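Local coordinates for mercuric reductase (Metallosphaera sedula, PDB 4YWO), which probably reduces Hg(2+) to elemental mercury with NADPH as electron donor, working as a homodimeric flavoenzyme that carries FAD, at residues Tyr23-Phe28 against Glu48-Thr52; Lys40-Lys46 against Asp112-Gly118. One frame throughout, in Å; residues are numbered along the deposited sequence. Where two conformers were deposited one is given.

Interaction 1 of 2, residues Tyr23-Phe28 against Glu48-Thr52; sequences YGAAGF and EIGGT. With FAD (flavin-adenine dinucleotide), chain B.
Ile49 lays its CD1 methyl over one face of the Tyr23 ring, a CH-pi contact at the glycine-rich turn of the FAD-binding Rossmann fold, where Gly22, Gly24 and Gly27 fit the GxGxxG pattern. The geometry supports the assignment: Ile49 CD1 lies 3.6 Å from the Tyr23 ring centroid and 20° off the ring normal, displaced toward the rim, and the two side chains cross at about a right angle. Tyr23 OH is hydrogen-bonded to Gly47 O, which fixes the far end of the ring. The second branch of Ile49 serves another aromatic group, for its CG2 approaches the edge of Phe28, 3.9 Å from CZ. With chi1 at -63°, CG1 lies beside the backbone N and carries CD1 to Tyr23, while CG2, on the far side from that N, reaches Phe28. Tyr104 meets Phe28 edge-to-face from helix 87-110. Between the backbones, Gly50 N makes a weak bond to Tyr23 O (3.0 Å, 135° at the hydrogen) from within the type II turn Glu48-Gly51. Gly24, the N-cap of helix 25-36, brings its CA to 3.9 Å from Gly51 CA and to 3.3 Å from FAD O1A. Ala26 N donates to FAD O1P at 3.2 Å, so the helix start probably helps offset the pyrophosphate charge. Thr52 holds the other phosphate twice, its N donating to FAD O1A at 3.3 Å and its OG1 to FAD O2A at 3.1 Å.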
loop_
_atom_site.group_PDB
_atom_site.type_symbol
_atom_site.label_atom_id
_atom_site.label_comp_id
_atom_site.label_asym_id
_atom_site.label_seq_id
_atom_site.Cartn_x
_atom_site.Cartn_y
_atom_site.Cartn_z
ATOM N N TYR A 23 -6.204 -19.957 -23.091
ATOM C CA TYR A 23 -4.940 -20.006 -22.349
ATOM C C TYR A 23 -4.424 -18.624 -21.850
ATOM O O TYR A 23 -3.276 -18.228 -22.038
ATOM C CB TYR A 23 -3.882 -20.828 -23.079
ATOM C CG TYR A 23 -3.494 -20.541 -24.483
ATOM C CD1 TYR A 23 -3.556 -19.275 -25.073
ATOM C CD2 TYR A 23 -3.067 -21.621 -25.270
ATOM C CE1 TYR A 23 -3.110 -19.065 -26.370
ATOM C CE2 TYR A 23 -2.624 -21.390 -26.574
ATOM C CZ TYR A 23 -2.693 -20.144 -27.143
ATOM O OH TYR A 23 -2.279 -19.923 -28.448
ATOM N N GLY A 24 -5.407 -17.852 -21.410
ATOM C CA GLY A 24 -5.187 -16.639 -20.619
ATOM C C GLY A 24 -5.070 -16.952 -19.133
ATOM O O GLY A 24 -4.767 -18.059 -18.696
ATOM N N ALA A 25 -5.341 -15.973 -18.324
ATOM C CA ALA A 25 -5.205 -16.064 -16.873
ATOM C C ALA A 25 -6.064 -17.179 -16.270
ATOM O O ALA A 25 -5.579 -17.996 -15.485
ATOM C CB ALA A 25 -5.689 -14.709 -16.261
ATOM N N ALA A 26 -7.342 -17.256 -16.673
ATOM C CA ALA A 26 -8.217 -18.317 -16.172
ATOM C C ALA A 26 -7.721 -19.713 -16.599
ATOM O O ALA A 26 -7.747 -20.666 -15.811
ATOM C CB ALA A 26 -9.651 -18.072 -16.536
ATOM N N GLY A 27 -7.388 -19.868 -17.904
ATOM C CA GLY A 27 -7.004 -21.137 -18.405
ATOM C C GLY A 27 -5.684 -21.641 -17.837
ATOM O O GLY A 27 -5.544 -22.831 -17.511
ATOM N N PHE A 28 -4.772 -20.695 -17.659
ATOM C CA PHE A 28 -3.541 -21.084 -16.955
ATOM C C PHE A 28 -3.717 -21.525 -15.529
ATOM O O PHE A 28 -3.067 -22.542 -15.107
ATOM C CB PHE A 28 -2.438 -19.973 -17.006
ATOM C CG PHE A 28 -1.479 -20.172 -18.123
ATOM C CD1 PHE A 28 -1.795 -19.773 -19.415
ATOM C CD2 PHE A 28 -0.263 -20.811 -17.939
ATOM C CE1 PHE A 28 -0.936 -19.955 -20.477
ATOM C CE2 PHE A 28 0.585 -21.026 -18.994
ATOM C CZ PHE A 28 0.291 -20.602 -20.266
ATOM N N GLU A 48 -1.918 -15.178 -28.851
ATOM C CA GLU A 48 -0.717 -15.154 -28.027
ATOM C C GLU A 48 -0.895 -15.895 -26.709
ATOM O O GLU A 48 -1.890 -15.715 -25.976
ATOM C CB GLU A 48 -0.215 -13.707 -27.808
ATOM C CG GLU A 48 0.049 -12.931 -29.077
ATOM C CD GLU A 48 0.626 -11.533 -28.882
ATOM O OE1 GLU A 48 1.796 -11.378 -29.288
ATOM O OE2 GLU A 48 -0.086 -10.583 -28.423
ATOM N N ILE A 49 0.081 -16.686 -26.317
ATOM C CA ILE A 49 0.062 -17.365 -25.042
ATOM C C ILE A 49 -0.020 -16.321 -23.898
ATOM O O ILE A 49 0.573 -15.266 -23.925
ATOM C CB ILE A 49 1.382 -18.204 -24.855
ATOM C CG1 ILE A 49 1.500 -19.312 -25.931
ATOM C CG2 ILE A 49 1.388 -18.925 -23.570
ATOM C CD1 ILE A 49 0.512 -20.407 -25.685
ATOM N N GLY A 50 -0.868 -16.610 -22.926
ATOM C CA GLY A 50 -1.081 -15.702 -21.800
ATOM C C GLY A 50 -2.257 -14.793 -21.959
ATOM O O GLY A 50 -2.720 -14.206 -20.977
ATOM N N GLY A 51 -2.880 -14.761 -23.123
ATOM C CA GLY A 51 -4.083 -14.000 -23.264
ATOM C C GLY A 51 -3.975 -12.507 -23.081
ATOM O O GLY A 51 -2.994 -11.919 -23.542
ATOM N N THR A 52 -5.007 -11.868 -22.559
ATOM C CA THR A 52 -5.116 -10.454 -22.598
ATOM C C THR A 52 -4.185 -9.732 -21.644
ATOM O O THR A 52 -3.578 -8.732 -22.056
ATOM C CB THR A 52 -6.570 -10.053 -22.263
ATOM O OG1 THR A 52 -7.419 -10.562 -23.351
ATOM C CG2 THR A 52 -6.742 -8.551 -22.158
HETATM P PA FAD B . -8.412 -14.158 -21.796
HETATM O O1A FAD B . -7.049 -13.999 -21.166
HETATM O O2A FAD B . -8.796 -13.309 -22.985
HETATM O O5B FAD B . -8.604 -15.705 -22.198
HETATM C C5B FAD B . -9.040 -16.064 -23.507
HETATM C C4B FAD B . -7.910 -16.776 -24.240
HETATM O O4B FAD B . -8.378 -18.029 -24.747
HETATM C C3B FAD B . -7.412 -15.953 -25.417
HETATM O O3B FAD B . -6.025 -15.648 -25.251
HETATM C C2B FAD B . -7.612 -16.812 -26.650
HETATM O O2B FAD B . -6.352 -17.062 -27.281
HETATM C C1B FAD B . -8.220 -18.119 -26.166
HETATM N N9A FAD B . -9.544 -18.322 -26.806
HETATM C C8A FAD B . -10.552 -17.431 -26.828
HETATM N N7A FAD B . -11.627 -17.925 -27.494
HETATM C C5A FAD B . -11.309 -19.163 -27.913
HETATM C C6A FAD B . -11.986 -20.240 -28.674
HETATM N N6A FAD B . -13.252 -20.086 -29.131
HETATM N N1A FAD B . -11.297 -21.382 -28.896
HETATM C C2A FAD B . -10.038 -21.547 -28.448
HETATM N N3A FAD B . -9.364 -20.613 -27.752
HETATM C C4A FAD B . -9.934 -19.421 -27.457
HETATM N N1 FAD B . -7.397 -6.533 -14.970
HETATM C C2 FAD B . -6.810 -6.291 -13.771
HETATM O O2 FAD B . -7.097 -7.027 -12.802
HETATM N N3 FAD B . -5.931 -5.290 -13.582
HETATM C C4 FAD B . -5.571 -4.459 -14.567
HETATM O O4 FAD B . -4.751 -3.538 -14.359
HETATM C C4X FAD B . -6.167 -4.656 -15.911
HETATM N N5 FAD B . -5.856 -3.860 -16.958
HETATM C C5X FAD B . -6.418 -4.065 -18.172
HETATM C C6 FAD B . -6.083 -3.234 -19.235
HETATM C C7 FAD B . -6.655 -3.438 -20.486
HETATM C C7M FAD B . -6.291 -2.536 -21.635
HETATM C C8 FAD B . -7.627 -4.545 -20.689
HETATM C C8M FAD B . -8.245 -4.763 -22.046
HETATM C C9 FAD B . -7.965 -5.378 -19.630
HETATM C C9A FAD B . -7.392 -5.175 -18.380
HETATM N N10 FAD B . -7.729 -6.015 -17.300
HETATM C C10 FAD B . -7.127 -5.774 -16.051
HETATM C "C1'" FAD B . -8.683 -7.113 -17.473
HETATM C "C2'" FAD B . -7.926 -8.432 -17.573
HETATM O "O2'" FAD B . -6.908 -8.324 -18.574
HETATM C "C3'" FAD B . -8.868 -9.576 -17.929
HETATM O "O3'" FAD B . -9.974 -9.585 -17.019
HETATM C "C4'" FAD B . -8.147 -10.917 -17.864
HETATM O "O4'" FAD B . -7.165 -10.983 -18.903
HETATM C "C5'" FAD B . -9.128 -12.074 -18.019
HETATM O "O5'" FAD B . -8.437 -13.223 -18.503
HETATM P P FAD B . -9.249 -14.455 -19.145
HETATM O O1P FAD B . -8.325 -15.648 -19.208
HETATM O O2P FAD B . -10.577 -14.567 -18.435
HETATM O O3P FAD B . -9.523 -13.951 -20.649
HETATM O O HOH W 1 -5.189 -12.839 -19.193
#

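Interaction 2 of 2, residues Lys40-Lys46 against Asp112-Gly118. With FAD (flavin-adenine dinucleotide), chain B.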
loop_
_atom_site.group_PDB
_atom_site.type_symbol
_atom_site.label_atom_id
_atom_site.label_comp_id
_atom_site.label_asym_id
_atom_site.label_seq_id
_atom_site.Cartn_x
_atom_site.Cartn_y
_atom_site.Cartn_z
ATOM N N LYS A 40 -3.403 -34.399 -16.186
ATOM C CA LYS A 40 -2.805 -33.782 -17.325
ATOM C C LYS A 40 -3.932 -33.291 -18.261
ATOM O O LYS A 40 -4.568 -34.060 -18.984
ATOM C CB LYS A 40 -1.919 -34.734 -18.070
ATOM C CG LYS A 40 -1.194 -34.079 -19.213
ATOM C CD LYS A 40 -0.554 -35.151 -20.059
ATOM C CE LYS A 40 -0.002 -34.565 -21.318
ATOM N NZ LYS A 40 0.811 -35.623 -21.972
ATOM N N PRO A 41 -4.171 -31.968 -18.272
ATOM C CA PRO A 41 -5.267 -31.514 -19.108
ATOM C C PRO A 41 -4.905 -31.290 -20.508
ATOM O O PRO A 41 -3.721 -31.133 -20.854
ATOM C CB PRO A 41 -5.629 -30.131 -18.480
ATOM C CG PRO A 41 -4.350 -29.657 -17.844
ATOM C CD PRO A 41 -3.518 -30.901 -17.500
ATOM N N VAL A 42 -5.908 -31.187 -21.381
ATOM C CA VAL A 42 -5.695 -30.711 -22.700
ATOM C C VAL A 42 -6.003 -29.199 -22.596
ATOM O O VAL A 42 -7.011 -28.815 -22.018
ATOM C CB VAL A 42 -6.674 -31.342 -23.711
ATOM C CG1 VAL A 42 -6.412 -30.759 -25.065
ATOM C CG2 VAL A 42 -6.550 -32.848 -23.720
ATOM N N LEU A 43 -5.128 -28.379 -23.126
ATOM C CA LEU A 43 -5.280 -26.898 -23.075
ATOM C C LEU A 43 -5.316 -26.393 -24.489
ATOM O O LEU A 43 -4.355 -26.634 -25.307
ATOM C CB LEU A 43 -4.077 -26.301 -22.310
ATOM C CG LEU A 43 -4.034 -24.763 -22.248
ATOM C CD1 LEU A 43 -5.203 -24.236 -21.487
ATOM C CD2 LEU A 43 -2.748 -24.364 -21.540
ATOM N N ILE A 44 -6.447 -25.783 -24.874
ATOM C CA ILE A 44 -6.629 -25.369 -26.216
ATOM C C ILE A 44 -6.762 -23.884 -26.277
ATOM O O ILE A 44 -7.618 -23.356 -25.596
ATOM C CB ILE A 44 -7.931 -25.994 -26.781
ATOM C CG1 ILE A 44 -7.935 -27.472 -26.612
ATOM C CG2 ILE A 44 -8.119 -25.614 -28.290
ATOM C CD1 ILE A 44 -9.232 -28.252 -26.822
ATOM N N GLY A 45 -5.982 -23.164 -27.076
ATOM C CA GLY A 45 -6.111 -21.782 -27.189
ATOM C C GLY A 45 -5.718 -21.243 -28.545
ATOM O O GLY A 45 -5.041 -21.930 -29.326
ATOM N N LYS A 46 -6.128 -20.040 -28.820
ATOM C CA LYS A 46 -5.545 -19.422 -29.994
ATOM C C LYS A 46 -5.009 -18.088 -29.651
ATOM O O LYS A 46 -5.343 -17.552 -28.621
ATOM C CB LYS A 46 -6.586 -19.401 -31.053
ATOM C CG LYS A 46 -7.693 -18.480 -30.729
ATOM C CD LYS A 46 -8.728 -18.628 -31.772
ATOM C CE LYS A 46 -9.957 -17.974 -31.292
ATOM N NZ LYS A 46 -9.862 -16.576 -31.693
ATOM N N ASP A 112 2.543 -30.342 -16.752
ATOM C CA ASP A 112 2.265 -31.408 -17.697
ATOM C C ASP A 112 0.877 -31.032 -18.439
ATOM O O ASP A 112 -0.103 -30.858 -17.793
ATOM C CB ASP A 112 2.074 -32.694 -16.865
ATOM C CG ASP A 112 2.036 -33.933 -17.688
ATOM O OD1 ASP A 112 2.642 -33.980 -18.781
ATOM O OD2 ASP A 112 1.384 -34.901 -17.225
ATOM N N VAL A 113 0.881 -31.020 -19.730
ATOM C CA VAL A 113 -0.263 -30.463 -20.514
ATOM C C VAL A 113 -0.160 -30.857 -21.951
ATOM O O VAL A 113 0.915 -30.933 -22.503
ATOM C CB VAL A 113 -0.270 -28.915 -20.374
ATOM C CG1 VAL A 113 1.040 -28.293 -20.804
ATOM C CG2 VAL A 113 -1.357 -28.261 -21.268
ATOM N N GLU A 114 -1.268 -31.170 -22.599
ATOM C CA GLU A 114 -1.268 -31.329 -23.996
ATOM C C GLU A 114 -1.798 -30.039 -24.572
ATOM O O GLU A 114 -2.989 -29.760 -24.440
ATOM C CB GLU A 114 -2.208 -32.488 -24.359
ATOM C CG GLU A 114 -2.540 -32.649 -25.822
ATOM C CD GLU A 114 -3.355 -33.920 -26.037
ATOM O OE1 GLU A 114 -3.518 -34.692 -25.077
ATOM O OE2 GLU A 114 -3.849 -34.147 -27.145
ATOM N N LEU A 115 -0.920 -29.264 -25.164
ATOM C CA LEU A 115 -1.289 -27.991 -25.711
ATOM C C LEU A 115 -1.740 -28.136 -27.182
ATOM O O LEU A 115 -1.042 -28.672 -28.019
ATOM C CB LEU A 115 -0.118 -27.065 -25.639
ATOM C CG LEU A 115 -0.271 -25.688 -26.182
ATOM C CD1 LEU A 115 -1.213 -24.885 -25.330
ATOM C CD2 LEU A 115 1.093 -25.035 -26.250
ATOM N N ILE A 116 -2.867 -27.546 -27.523
ATOM C CA ILE A 116 -3.323 -27.426 -28.912
ATOM C C ILE A 116 -3.609 -26.020 -29.275
ATOM O O ILE A 116 -4.308 -25.344 -28.511
ATOM C CB ILE A 116 -4.571 -28.290 -29.098
ATOM C CG1 ILE A 116 -4.337 -29.738 -28.668
ATOM C CG2 ILE A 116 -5.117 -28.125 -30.552
ATOM C CD1 ILE A 116 -5.580 -30.557 -28.662
ATOM N N GLN A 117 -3.022 -25.470 -30.357
ATOM C CA GLN A 117 -3.302 -24.159 -30.759
ATOM C C GLN A 117 -4.320 -24.138 -31.881
ATOM O O GLN A 117 -4.106 -24.701 -32.962
ATOM C CB GLN A 117 -2.007 -23.369 -31.071
ATOM C CG GLN A 117 -1.260 -23.117 -29.760
ATOM C CD GLN A 117 0.070 -22.407 -29.896
ATOM O OE1 GLN A 117 0.233 -21.249 -29.464
ATOM N NE2 GLN A 117 1.048 -23.107 -30.459
ATOM N N GLY A 118 -5.430 -23.509 -31.602
ATOM C CA GLY A 118 -6.499 -23.416 -32.563
ATOM C C GLY A 118 -7.791 -22.973 -31.929
ATOM O O GLY A 118 -7.886 -22.905 -30.709
HETATM P PA FAD B . -8.412 -14.158 -21.796
HETATM O O1A FAD B . -7.049 -13.999 -21.166
HETATM O O2A FAD B . -8.796 -13.309 -22.985
HETATM O O5B FAD B . -8.604 -15.705 -22.198
HETATM C C5B FAD B . -9.040 -16.064 -23.507
HETATM C C4B FAD B . -7.910 -16.776 -24.240
HETATM O O4B FAD B . -8.378 -18.029 -24.747
HETATM C C3B FAD B . -7.412 -15.953 -25.417
HETATM O O3B FAD B . -6.025 -15.648 -25.251
HETATM C C2B FAD B . -7.612 -16.812 -26.650
HETATM O O2B FAD B . -6.352 -17.062 -27.281
HETATM C C1B FAD B . -8.220 -18.119 -26.166
HETATM N N9A FAD B . -9.544 -18.322 -26.806
HETATM C C8A FAD B . -10.552 -17.431 -26.828
HETATM N N7A FAD B . -11.627 -17.925 -27.494
HETATM C C5A FAD B . -11.309 -19.163 -27.913
HETATM C C6A FAD B . -11.986 -20.240 -28.674
HETATM N N6A FAD B . -13.252 -20.086 -29.131
HETATM N N1A FAD B . -11.297 -21.382 -28.896
HETATM C C2A FAD B . -10.038 -21.547 -28.448
HETATM N N3A FAD B . -9.364 -20.613 -27.752
HETATM C C4A FAD B . -9.934 -19.421 -27.457
HETATM N N1 FAD B . -7.397 -6.533 -14.970
HETATM C C2 FAD B . -6.810 -6.291 -13.771
HETATM O O2 FAD B . -7.097 -7.027 -12.802
HETATM N N3 FAD B . -5.931 -5.290 -13.582
HETATM C C4 FAD B . -5.571 -4.459 -14.567
HETATM O O4 FAD B . -4.751 -3.538 -14.359
HETATM C C4X FAD B . -6.167 -4.656 -15.911
HETATM N N5 FAD B . -5.856 -3.860 -16.958
HETATM C C5X FAD B . -6.418 -4.065 -18.172
HETATM C C6 FAD B . -6.083 -3.234 -19.235
HETATM C C7 FAD B . -6.655 -3.438 -20.486
HETATM C C7M FAD B . -6.291 -2.536 -21.635
HETATM C C8 FAD B . -7.627 -4.545 -20.689
HETATM C C8M FAD B . -8.245 -4.763 -22.046
HETATM C C9 FAD B . -7.965 -5.378 -19.630
HETATM C C9A FAD B . -7.392 -5.175 -18.380
HETATM N N10 FAD B . -7.729 -6.015 -17.300
HETATM C C10 FAD B . -7.127 -5.774 -16.051
HETATM C "C1'" FAD B . -8.683 -7.113 -17.473
HETATM C "C2'" FAD B . -7.926 -8.432 -17.573
HETATM O "O2'" FAD B . -6.908 -8.324 -18.574
HETATM C "C3'" FAD B . -8.868 -9.576 -17.929
HETATM O "O3'" FAD B . -9.974 -9.585 -17.019
HETATM C "C4'" FAD B . -8.147 -10.917 -17.864
HETATM O "O4'" FAD B . -7.165 -10.983 -18.903
HETATM C "C5'" FAD B . -9.128 -12.074 -18.019
HETATM O "O5'" FAD B . -8.437 -13.223 -18.503
HETATM P P FAD B . -9.249 -14.455 -19.145
HETATM O O1P FAD B . -8.325 -15.648 -19.208
HETATM O O2P FAD B . -10.577 -14.567 -18.435
HETATM O O3P FAD B . -9.523 -13.951 -20.649
#
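Leu43 bonds to the neighbouring strand through both its N and its O: N donates to Glu114 O at 2.9 Å, and O accepts from Ile116 N at 2.8 Å, with the donor nearly in line with the carbonyl. Three more backbone bonds, Glu114 N to Pro41 O, Gly45 N to Ile116 O and Gly118 N to Gly45 O, complete the parallel ladder between strands 42-45 and 114-117, whose axes differ by 19°. These are neighbours in the five-stranded parallel sheet of the FAD-binding Rossmann-type domain, 114-117 being outermost within the chain. The last bond is the least regular in orientation, its donor standing 41° out of the Gly45 carbonyl plane. Side chains sort by face. Val42 CG1 meets Ile116 CD1 at 3.7 Å on one; on the other Leu43 CB meets Val113 CG2 at 3.5 Å, and Leu43 runs alongside Leu115. At the exposed end the extended Lys40 chain crosses the Asp112 carboxylate, but Lys40 NZ stays 4.0 Å from Asp112 OD1, too long for a salt bridge. At the other end Gly45 CA lies 3.5 Å from FAD N3A, and Lys46, its CG set between the backbone N and carbonyl carbon (chi1 68°), carries CE to 3.8 Å from FAD C5A. Further out, strand 16-21 bonds to Val42 and Ile44, and Val130 covers Ile44 and Ile116. Cohesion therefore rests on backbone bonds and apolar faces, while the charged pair probably adds only modest attraction.

Both contacts belong to the FAD-binding Rossmann fold, and strand 42-45 follows helix 25-36 and precedes helix 51-56, so their segments alternate along the chain. Interaction 1 is buried and contacts the pyrophosphate; interaction 2 is only partly buried, with strand 114-117 outermost in the parallel sheet, and reaches the adenine end of the same cofactor. Their chemistry differs accordingly. In 23-28 against 48-52 a single weak backbone bond crosses between the segments, with aromatic packing and cofactor bonds prominent, whereas 40-46 against 112-118 is a regular ladder of five backbone bonds. They meet at Tyr23, whose CD2 lies 3.8 Å from Leu115 CD1.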